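JamJ (Lyngbya majuscula, PDB 5DOZ) binds NADPH as the enoyl reductase of a polyketide synthase and probably uses it to reduce an enoyl-acyl carrier protein intermediate, in a pathway linked to cyclopropane formation. Local coordinates at residues Q93-G104 against P117-A125. Sequence-based numbering, arbitrary orientation.
Sequences QWQIGDEVMVIG and PNNLVAKPA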
# COMPACT_ATOMS: atom_id res chain seq x y z
N GLN A 93 -18.92 -9.86 -15.14
CA GLN A 93 -19.19 -8.90 -14.06
C GLN A 93 -18.94 -7.42 -14.42
O GLN A 93 -19.22 -6.54 -13.60
CB GLN A 93 -18.45 -9.30 -12.77
CG GLN A 93 -16.93 -9.17 -12.81
CD GLN A 93 -16.20 -10.43 -13.27
OE1 GLN A 93 -16.49 -10.99 -14.32
NE2 GLN A 93 -15.23 -10.85 -12.47
N TRP A 94 -18.45 -7.16 -15.63
CA TRP A 94 -18.07 -5.80 -16.03
C TRP A 94 -18.61 -5.36 -17.40
O TRP A 94 -18.78 -6.18 -18.31
CB TRP A 94 -16.54 -5.63 -16.02
CG TRP A 94 -15.91 -5.86 -14.67
CD1 TRP A 94 -15.02 -6.84 -14.35
CD2 TRP A 94 -16.11 -5.09 -13.47
NE1 TRP A 94 -14.66 -6.74 -13.02
CE2 TRP A 94 -15.31 -5.67 -12.46
CE3 TRP A 94 -16.89 -3.96 -13.15
CZ2 TRP A 94 -15.27 -5.17 -11.16
CZ3 TRP A 94 -16.85 -3.47 -11.86
CH2 TRP A 94 -16.04 -4.07 -10.88
N GLN A 95 -18.87 -4.07 -17.53
CA GLN A 95 -19.27 -3.47 -18.80
C GLN A 95 -18.52 -2.17 -19.04
O GLN A 95 -18.10 -1.50 -18.08
CB GLN A 95 -20.78 -3.19 -18.83
CG GLN A 95 -21.63 -4.35 -19.35
CD GLN A 95 -22.08 -5.31 -18.27
OE1 GLN A 95 -21.65 -5.21 -17.11
NE2 GLN A 95 -22.94 -6.25 -18.63
N ILE A 96 -18.37 -1.81 -20.31
CA ILE A 96 -17.89 -0.49 -20.70
C ILE A 96 -18.59 0.59 -19.87
O ILE A 96 -19.82 0.54 -19.69
CB ILE A 96 -18.11 -0.25 -22.21
CG1 ILE A 96 -17.27 -1.24 -23.03
CG2 ILE A 96 -17.79 1.19 -22.60
CD1 ILE A 96 -17.77 -1.49 -24.44
N GLY A 97 -17.82 1.52 -19.34
CA GLY A 97 -18.37 2.65 -18.59
C GLY A 97 -18.25 2.50 -17.08
O GLY A 97 -18.30 3.50 -16.36
N ASP A 98 -18.10 1.26 -16.60
CA ASP A 98 -17.93 0.99 -15.17
C ASP A 98 -16.71 1.73 -14.63
O ASP A 98 -15.61 1.61 -15.17
CB ASP A 98 -17.78 -0.51 -14.90
CG ASP A 98 -19.10 -1.28 -15.00
OD1 ASP A 98 -20.19 -0.66 -14.92
OD2 ASP A 98 -19.05 -2.52 -15.14
N GLU A 99 -16.92 2.52 -13.58
CA GLU A 99 -15.83 3.23 -12.93
C GLU A 99 -15.23 2.34 -11.86
O GLU A 99 -15.92 1.92 -10.92
CB GLU A 99 -16.30 4.56 -12.36
CG GLU A 99 -16.39 5.66 -13.42
CD GLU A 99 -16.93 6.97 -12.89
OE1 GLU A 99 -16.63 8.02 -13.49
OE2 GLU A 99 -17.66 6.95 -11.86
N VAL A 100 -13.94 2.06 -12.01
CA VAL A 100 -13.30 1.00 -11.24
C VAL A 100 -11.99 1.46 -10.62
O VAL A 100 -11.36 2.40 -11.10
CB VAL A 100 -13.05 -0.27 -12.11
CG1 VAL A 100 -14.36 -0.87 -12.60
CG2 VAL A 100 -12.14 0.04 -13.30
N MET A 101 -11.62 0.81 -9.53
CA MET A 101 -10.28 0.90 -9.00
C MET A 101 -9.50 -0.32 -9.47
O MET A 101 -10.05 -1.43 -9.52
CB MET A 101 -10.31 0.97 -7.47
CG MET A 101 -11.02 2.20 -6.92
SD MET A 101 -11.37 2.05 -5.17
CE MET A 101 -12.72 0.89 -5.18
N VAL A 102 -8.24 -0.11 -9.85
CA VAL A 102 -7.37 -1.22 -10.20
C VAL A 102 -6.48 -1.52 -9.00
O VAL A 102 -6.03 -0.61 -8.32
CB VAL A 102 -6.48 -0.91 -11.43
CG1 VAL A 102 -5.66 -2.14 -11.80
CG2 VAL A 102 -7.31 -0.45 -12.62
N ILE A 103 -6.26 -2.81 -8.74
CA ILE A 103 -5.37 -3.24 -7.66
C ILE A 103 -4.48 -4.37 -8.15
O ILE A 103 -4.96 -5.39 -8.64
CB ILE A 103 -6.14 -3.72 -6.40
CG1 ILE A 103 -7.42 -2.90 -6.16
CG2 ILE A 103 -5.24 -3.68 -5.17
CD1 ILE A 103 -8.69 -3.62 -6.56
N GLY A 104 -3.17 -4.18 -8.03
CA GLY A 104 -2.21 -5.26 -8.18
C GLY A 104 -1.68 -5.52 -9.58
O GLY A 104 -1.14 -6.59 -9.85
N PRO A 117 -10.34 -9.25 -14.72
CA PRO A 117 -11.48 -8.72 -13.96
C PRO A 117 -11.37 -8.99 -12.45
O PRO A 117 -12.14 -8.43 -11.68
CB PRO A 117 -12.68 -9.47 -14.54
CG PRO A 117 -12.11 -10.71 -15.13
CD PRO A 117 -10.77 -10.31 -15.66
N ASN A 118 -10.43 -9.84 -12.05
CA ASN A 118 -10.17 -10.12 -10.63
C ASN A 118 -9.29 -9.05 -9.99
O ASN A 118 -9.17 -8.97 -8.77
CB ASN A 118 -9.53 -11.51 -10.45
CG ASN A 118 -10.51 -12.66 -10.68
OD1 ASN A 118 -11.63 -12.67 -10.15
ND2 ASN A 118 -10.09 -13.65 -11.44
N ASN A 119 -8.68 -8.21 -10.83
CA ASN A 119 -7.89 -7.08 -10.37
C ASN A 119 -8.68 -5.78 -10.27
O ASN A 119 -8.12 -4.71 -10.04
CB ASN A 119 -6.64 -6.92 -11.24
CG ASN A 119 -5.63 -8.02 -11.02
OD1 ASN A 119 -5.82 -9.17 -11.43
ND2 ASN A 119 -4.54 -7.69 -10.34
N LEU A 120 -10.00 -5.88 -10.42
CA LEU A 120 -10.87 -4.70 -10.43
C LEU A 120 -11.94 -4.75 -9.35
O LEU A 120 -12.52 -5.79 -9.09
CB LEU A 120 -11.55 -4.55 -11.80
CG LEU A 120 -10.71 -4.48 -13.08
CD1 LEU A 120 -11.63 -4.47 -14.28
CD2 LEU A 120 -9.82 -3.24 -13.09
N VAL A 121 -12.19 -3.60 -8.73
CA VAL A 121 -13.35 -3.47 -7.85
C VAL A 121 -14.12 -2.22 -8.23
O VAL A 121 -13.58 -1.32 -8.88
CB VAL A 121 -12.96 -3.46 -6.34
CG1 VAL A 121 -12.33 -4.78 -5.92
CG2 VAL A 121 -12.04 -2.30 -6.01
N ALA A 122 -15.40 -2.17 -7.86
CA ALA A 122 -16.25 -1.02 -8.14
C ALA A 122 -15.82 0.18 -7.30
O ALA A 122 -15.53 0.03 -6.11
CB ALA A 122 -17.71 -1.35 -7.88
N LYS A 123 -15.78 1.35 -7.93
CA LYS A 123 -15.57 2.59 -7.18
C LYS A 123 -16.83 2.91 -6.38
O LYS A 123 -17.94 2.80 -6.91
CB LYS A 123 -15.24 3.75 -8.13
CG LYS A 123 -14.79 5.02 -7.40
CD LYS A 123 -14.68 6.22 -8.33
CE LYS A 123 -15.93 7.10 -8.27
NZ LYS A 123 -17.10 6.51 -8.98
N PRO A 124 -16.66 3.30 -5.10
CA PRO A 124 -17.79 3.83 -4.32
C PRO A 124 -18.31 5.10 -4.96
O PRO A 124 -17.57 6.08 -5.10
CB PRO A 124 -17.16 4.13 -2.96
CG PRO A 124 -15.92 3.32 -2.91
CD PRO A 124 -15.42 3.27 -4.31
N ALA A 125 -19.58 5.08 -5.36
CA ALA A 125 -20.18 6.14 -6.19
C ALA A 125 -20.20 7.51 -5.54
O ALA A 125 -20.20 8.53 -6.24
CB ALA A 125 -21.59 5.73 -6.62
O HOH W 1 -14.61 -9.16 -10.39
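Trp-94 and Leu-120 illustrate how an aromatic ring from the loop before a strand can extend an antiparallel strand contact. Leu-120 sets CD1 over one face of the indole, a CH-pi contact 4.1 Å from the centroid of the five-membered ring, while CG of Gln-93 lies against the opposite face. At the ring edge NE1 gives a weak but nearly straight hydrogen bond to Pro-117 O, 3.3 Å away, and CD1 of Trp-94 abuts Pro-117 CB. An alanine in place of Trp-94 would probably open a gap beside Leu-120 CD1 and cost Pro-117 O its indole donor, though the water that also accepts from Gln-93 NE2 would still be in place to bind it.

The tight part lies on the strands. Met-101 and Val-121 form a hydrogen-bonded pair, and Ile-103 N continues the ladder to Asn-119 O. Beyond it, Asn-119 turns its amide back so that ND2 reaches Ile-103 O at 2.9 Å, in the carbonyl plane. A bend at chi3 (-74°) brings Met-101 CE against Val-121 CG2, a close 3.4 Å, with Pro-124 CD also in contact. By contrast, the exposed Glu-99 lies alongside Lys-123, whose NZ approaches Glu-99 OE2 from above the carboxylate plane, 3.0 Å away, in a salt bridge.

Within the GroES-like domain, strand 99-103 runs between strands 79-87 and 120-122. Val-37 and Val-39 of strand 37-45 pack on Leu-120, whereas Met-101 and Val-121 meet Trp-292 of helix 287-293, and Ile-103 rests on Pro-136 and Ile-137 of helix 136-149.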